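PDB 3L4A: odorant binding protein (AGAP010409-PA) from Anopheles gambiae, which probably binds odorants or other small hydrophobic molecules, as a secreted, mainly helical member of the PBP/GOBP family of insect odorant-binding proteins. Local coordinates for residues A[6-11]-A[39-44]; A[88-93]-A[97-102]. All coordinates share one frame; numbering follows the deposited sequence. Where two conformers were deposited one is given.

Contact 1 (A[6-11]-A[39-44])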
loop_
_atom_site.group_PDB
_atom_site.type_symbol
_atom_site.label_atom_id
_atom_site.label_comp_id
_atom_site.label_asym_id
_atom_site.label_seq_id
_atom_site.Cartn_x
_atom_site.Cartn_y
_atom_site.Cartn_z
ATOM N N SER A 6 -11.847 -1.338 10.798
ATOM C CA SER A 6 -11.299 -0.523 11.878
ATOM C C SER A 6 -10.215 0.427 11.372
ATOM O O SER A 6 -10.210 1.617 11.696
ATOM C CB SER A 6 -10.742 -1.430 12.980
ATOM O OG SER A 6 -10.149 -0.680 14.018
ATOM N N VAL A 7 -9.300 -0.109 10.574
ATOM C CA VAL A 7 -8.187 0.676 10.053
ATOM C C VAL A 7 -8.650 1.732 9.046
ATOM O O VAL A 7 -8.117 2.840 9.019
ATOM C CB VAL A 7 -7.096 -0.239 9.453
ATOM C CG1 VAL A 7 -6.054 0.571 8.728
ATOM C CG2 VAL A 7 -6.443 -1.063 10.548
ATOM N N ILE A 8 -9.659 1.411 8.242
ATOM C CA ILE A 8 -10.208 2.396 7.312
ATOM C C ILE A 8 -10.795 3.590 8.071
ATOM O O ILE A 8 -10.537 4.756 7.742
ATOM C CB ILE A 8 -11.274 1.781 6.383
ATOM C CG1 ILE A 8 -10.607 0.894 5.329
ATOM C CG2 ILE A 8 -12.084 2.879 5.713
ATOM C CD1 ILE A 8 -11.591 0.106 4.489
ATOM N N GLU A 9 -11.575 3.302 9.108
ATOM C CA GLU A 9 -12.174 4.373 9.887
ATOM C C GLU A 9 -11.116 5.211 10.607
ATOM O O GLU A 9 -11.156 6.436 10.574
ATOM C CB GLU A 9 -13.188 3.805 10.884
ATOM C CG GLU A 9 -14.233 2.896 10.233
ATOM C CD GLU A 9 -15.045 3.614 9.184
ATOM O OE1 GLU A 9 -15.382 2.991 8.157
ATOM O OE2 GLU A 9 -15.336 4.809 9.381
ATOM N N SER A 10 -10.152 4.549 11.248
ATOM C CA SER A 10 -9.118 5.278 11.970
ATOM C C SER A 10 -8.259 6.116 11.028
ATOM O O SER A 10 -7.920 7.252 11.330
ATOM C CB SER A 10 -8.260 4.317 12.788
ATOM O OG SER A 10 -9.057 3.699 13.785
ATOM N N CYS A 11 -7.905 5.549 9.882
ATOM C CA CYS A 11 -7.111 6.306 8.920
ATOM C C CYS A 11 -7.893 7.475 8.311
ATOM O O CYS A 11 -7.318 8.511 7.990
ATOM C CB CYS A 11 -6.521 5.396 7.849
ATOM S SG CYS A 11 -5.066 4.493 8.443
ATOM N N HIS A 39 -3.408 9.749 -1.213
ATOM C CA HIS A 39 -1.999 9.411 -1.007
ATOM C C HIS A 39 -1.737 9.183 0.472
ATOM O O HIS A 39 -1.141 8.180 0.869
ATOM C CB HIS A 39 -1.065 10.518 -1.492
ATOM C CG HIS A 39 -1.098 10.744 -2.969
ATOM N ND1 HIS A 39 -0.508 11.842 -3.556
ATOM C CD2 HIS A 39 -1.654 10.031 -3.976
ATOM C CE1 HIS A 39 -0.690 11.790 -4.864
ATOM N NE2 HIS A 39 -1.383 10.702 -5.147
ATOM N N CYS A 40 -2.164 10.131 1.295
ATOM C CA CYS A 40 -1.948 10.021 2.727
ATOM C C CYS A 40 -2.767 8.902 3.356
ATOM O O CYS A 40 -2.312 8.250 4.295
ATOM C CB CYS A 40 -2.211 11.355 3.430
ATOM S SG CYS A 40 -0.982 12.632 3.058
ATOM N N PHE A 41 -3.962 8.662 2.829
ATOM C CA PHE A 41 -4.789 7.564 3.307
ATOM C C PHE A 41 -4.093 6.216 3.074
ATOM O O PHE A 41 -4.047 5.370 3.968
ATOM C CB PHE A 41 -6.165 7.587 2.636
ATOM C CG PHE A 41 -7.097 6.528 3.147
ATOM C CD1 PHE A 41 -7.766 6.702 4.350
ATOM C CD2 PHE A 41 -7.291 5.352 2.441
ATOM C CE1 PHE A 41 -8.625 5.737 4.832
ATOM C CE2 PHE A 41 -8.147 4.372 2.918
ATOM C CZ PHE A 41 -8.813 4.565 4.121
ATOM N N VAL A 42 -3.563 6.023 1.868
ATOM C CA VAL A 42 -2.861 4.794 1.536
ATOM C C VAL A 42 -1.626 4.618 2.420
ATOM O O VAL A 42 -1.364 3.527 2.930
ATOM C CB VAL A 42 -2.496 4.775 0.051
ATOM C CG1 VAL A 42 -1.442 3.704 -0.226
ATOM C CG2 VAL A 42 -3.764 4.560 -0.770
ATOM N N ARG A 43 -0.884 5.694 2.640
ATOM C CA ARG A 43 0.229 5.639 3.585
ATOM C C ARG A 43 -0.247 5.167 4.961
ATOM O O ARG A 43 0.358 4.293 5.572
ATOM C CB ARG A 43 0.912 6.994 3.712
ATOM C CG ARG A 43 1.970 7.038 4.805
ATOM C CD ARG A 43 2.735 8.340 4.764
ATOM N NE ARG A 43 3.696 8.445 5.860
ATOM C CZ ARG A 43 3.408 8.955 7.053
ATOM N NH1 ARG A 43 2.190 9.425 7.301
ATOM N NH2 ARG A 43 4.341 9.009 7.991
ATOM N N CYS A 44 -1.330 5.756 5.454
ATOM C CA CYS A 44 -1.846 5.427 6.774
ATOM C C CYS A 44 -2.211 3.950 6.880
ATOM O O CYS A 44 -1.858 3.284 7.849
ATOM C CB CYS A 44 -3.060 6.304 7.089
ATOM S SG CYS A 44 -3.760 6.027 8.732
#

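Contact 2 (A[88-93]-A[97-102])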
loop_
_atom_site.group_PDB
_atom_site.type_symbol
_atom_site.label_atom_id
_atom_site.label_comp_id
_atom_site.label_asym_id
_atom_site.label_seq_id
_atom_site.Cartn_x
_atom_site.Cartn_y
_atom_site.Cartn_z
ATOM N N LYS A 88 11.239 3.180 -8.877
ATOM C CA LYS A 88 10.459 4.352 -8.491
ATOM C C LYS A 88 11.248 5.383 -7.687
ATOM O O LYS A 88 10.721 6.451 -7.363
ATOM C CB LYS A 88 9.205 3.920 -7.741
ATOM C CG LYS A 88 8.174 3.313 -8.668
ATOM C CD LYS A 88 7.000 2.768 -7.904
ATOM C CE LYS A 88 5.825 2.519 -8.848
ATOM N NZ LYS A 88 5.183 3.790 -9.284
ATOM N N ASN A 89 12.501 5.062 -7.378
ATOM C CA ASN A 89 13.397 5.993 -6.689
ATOM C C ASN A 89 12.703 6.675 -5.520
ATOM O O ASN A 89 12.683 7.910 -5.411
ATOM C CB ASN A 89 13.953 7.026 -7.665
ATOM C CG ASN A 89 14.870 6.406 -8.699
ATOM O OD1 ASN A 89 16.090 6.542 -8.621
ATOM N ND2 ASN A 89 14.288 5.706 -9.663
ATOM N N LEU A 90 12.145 5.846 -4.650
ATOM C CA LEU A 90 11.312 6.305 -3.553
ATOM C C LEU A 90 12.011 7.274 -2.608
ATOM O O LEU A 90 11.370 8.159 -2.050
ATOM C CB LEU A 90 10.779 5.115 -2.755
ATOM C CG LEU A 90 9.880 4.115 -3.489
ATOM C CD1 LEU A 90 9.482 2.985 -2.549
ATOM C CD2 LEU A 90 8.656 4.819 -4.039
ATOM N N GLU A 91 13.314 7.099 -2.428
ATOM C CA GLU A 91 14.077 7.940 -1.506
ATOM C C GLU A 91 14.152 9.388 -1.979
ATOM O O GLU A 91 14.445 10.289 -1.192
ATOM C CB GLU A 91 15.499 7.402 -1.319
ATOM C CG GLU A 91 15.746 6.066 -1.977
ATOM C CD GLU A 91 15.857 6.190 -3.480
ATOM O OE1 GLU A 91 16.654 7.030 -3.950
ATOM O OE2 GLU A 91 15.147 5.454 -4.186
ATOM N N THR A 92 13.890 9.612 -3.265
ATOM C CA THR A 92 13.941 10.962 -3.818
ATOM C C THR A 92 12.590 11.664 -3.776
ATOM O O THR A 92 12.478 12.834 -4.135
ATOM C CB THR A 92 14.438 10.990 -5.283
ATOM O OG1 THR A 92 13.423 10.470 -6.146
ATOM C CG2 THR A 92 15.721 10.190 -5.441
ATOM N N ILE A 93 11.558 10.945 -3.354
ATOM C CA ILE A 93 10.232 11.530 -3.246
ATOM C C ILE A 93 10.102 12.136 -1.857
ATOM O O ILE A 93 10.057 11.421 -0.856
ATOM C CB ILE A 93 9.136 10.485 -3.509
ATOM C CG1 ILE A 93 9.289 9.915 -4.917
ATOM C CG2 ILE A 93 7.759 11.120 -3.374
ATOM C CD1 ILE A 93 8.294 8.818 -5.246
ATOM N N CYS A 97 3.555 10.948 1.802
ATOM C CA CYS A 97 2.329 10.341 1.313
ATOM C C CYS A 97 2.475 9.966 -0.151
ATOM O O CYS A 97 2.077 8.876 -0.561
ATOM C CB CYS A 97 1.156 11.296 1.480
ATOM S SG CYS A 97 0.828 11.717 3.192
ATOM N N GLU A 98 3.030 10.872 -0.947
ATOM C CA GLU A 98 3.244 10.573 -2.358
ATOM C C GLU A 98 4.168 9.356 -2.511
ATOM O O GLU A 98 3.960 8.508 -3.384
ATOM C CB GLU A 98 3.827 11.790 -3.085
ATOM C CG GLU A 98 3.994 11.587 -4.583
ATOM C CD GLU A 98 4.694 12.756 -5.243
ATOM O OE1 GLU A 98 5.275 12.564 -6.331
ATOM O OE2 GLU A 98 4.669 13.862 -4.663
ATOM N N ARG A 99 5.182 9.275 -1.655
ATOM C CA ARG A 99 6.115 8.157 -1.678
ATOM C C ARG A 99 5.406 6.824 -1.430
ATOM O O ARG A 99 5.623 5.851 -2.164
ATOM C CB ARG A 99 7.233 8.369 -0.656
ATOM C CG ARG A 99 8.344 7.338 -0.737
ATOM C CD ARG A 99 9.246 7.406 0.476
ATOM N NE ARG A 99 9.938 8.687 0.539
ATOM C CZ ARG A 99 10.637 9.101 1.588
ATOM N NH1 ARG A 99 10.733 8.333 2.666
ATOM N NH2 ARG A 99 11.234 10.286 1.559
ATOM N N ALA A 100 4.569 6.770 -0.395
ATOM C CA ALA A 100 3.851 5.542 -0.079
ATOM C C ALA A 100 2.911 5.166 -1.212
ATOM O O ALA A 100 2.807 3.999 -1.580
ATOM C CB ALA A 100 3.073 5.684 1.235
ATOM N N TYR A 101 2.209 6.152 -1.765
ATOM C CA TYR A 101 1.274 5.869 -2.842
ATOM C C TYR A 101 2.003 5.317 -4.070
ATOM O O TYR A 101 1.573 4.321 -4.664
ATOM C CB TYR A 101 0.491 7.133 -3.194
ATOM C CG TYR A 101 -0.621 6.906 -4.191
ATOM C CD1 TYR A 101 -0.424 7.153 -5.542
ATOM C CD2 TYR A 101 -1.873 6.464 -3.781
ATOM C CE1 TYR A 101 -1.442 6.946 -6.459
ATOM C CE2 TYR A 101 -2.901 6.250 -4.694
ATOM C CZ TYR A 101 -2.672 6.497 -6.031
ATOM O OH TYR A 101 -3.675 6.297 -6.954
ATOM N N SER A 102 3.113 5.960 -4.432
ATOM C CA SER A 102 3.934 5.488 -5.538
ATOM C C SER A 102 4.411 4.061 -5.295
ATOM O O SER A 102 4.362 3.219 -6.188
ATOM C CB SER A 102 5.134 6.403 -5.766
ATOM O OG SER A 102 5.875 5.965 -6.894
#

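Contact 1 (A[6-11]-A[39-44])
At the edge of the F41 ring, in its plane, lies the backbone oxygen of I8, with I8 O 3.6 Å from F41 CE1. C11 comes in obliquely, its CB 3.7 Å from F41 CE1. At the end of the ring I8 CG2 touches F41 CZ at 4.0 Å, the two side chains crossing at a slant. F41 CG is anti to the backbone N (chi1 -177°), which swings the ring out from helix 36-48 and over to the other helix. The F41 ring also stacks with Y27, outside the two segments. Beside it the helices are tied covalently: C11 SG and C44 SG form a disulfide of 2.0 Å with chi3 -84°. This is one of three disulfides in the chain, the interlocked set characteristic of classical insect odorant-binding proteins. It joins the first helix of the modelled chain to the third. C11 CA and C44 CA are 5.8 Å apart, the nearest CA pair across the segments. The axes of segments 6-11 and 39-44 approach to 9.8 Å and run at 134° to each other. V7 and C11 also touch I45 and E48, further along helix 36-48.

Contact 2 (A[88-93]-A[97-102])
R99 holds the backbone oxygen of I93 side-on with two nitrogens. R99 NH2 donates to I93 O at 2.9 Å, and R99 NE donates to the same I93 O at 3.1 Å. The acceptor sits at the edge of the guanidinium, close to its plane. The NE donor lies in the carbonyl plane, while the NH2 donor is tilted 27° from it. A bend at chi3 (-64°) turns the guanidinium to this carbonyl, and the paired bonds limit its rotation. R99 NH1 has a further, weak hydrogen bond to D54 O. At the other end K88 NZ makes a weak hydrogen bond of 3.3 Å to S102 OG. The segment 88-93 belongs to the link between helices 75-87 and 96-105. The chain leaves helix 75-87 at N89, which has positive phi, and makes a short 3-10 turn at 90-92. In that turn N89 O accepts hydrogen bonds from both T92 N and T92 OG1. The segment runs back along helix 96-105, from K88 beside S102 to I93 beside R99, before the chain enters that helix. Next to the R99 bonds, I93 CG2 rests 3.9 Å from R99 CB and also lies along the extended side chain of E98, from CB to CD. I93 CD1 reaches S102 CB at 4.0 Å. L90 CB meets R99 CG at 3.9 Å, and L90 CD2 packs 3.7 Å from R99 O.

Contact 1 comes first along the chain, and contact 2 opens after it has closed. Their centres are about 17 Å apart. Contact 1 joins helices 5-14 and 36-48; contact 2 packs the link after helix 75-87 onto helix 96-105. The contacts share no helix, but helices 36-48 and 96-105 touch directly. The C40-C97 disulfide joins them, H39 packs on Y101, and R43 CB lies 3.5 Å from A100 CB. Helix 36-48 therefore carries two disulfides, one to helix 5-14 and one to helix 96-105. The third, C84-C106, ties helix 75-87 to the chain just beyond helix 96-105. Covalent cross-links thus connect early and late parts of this small helical fold.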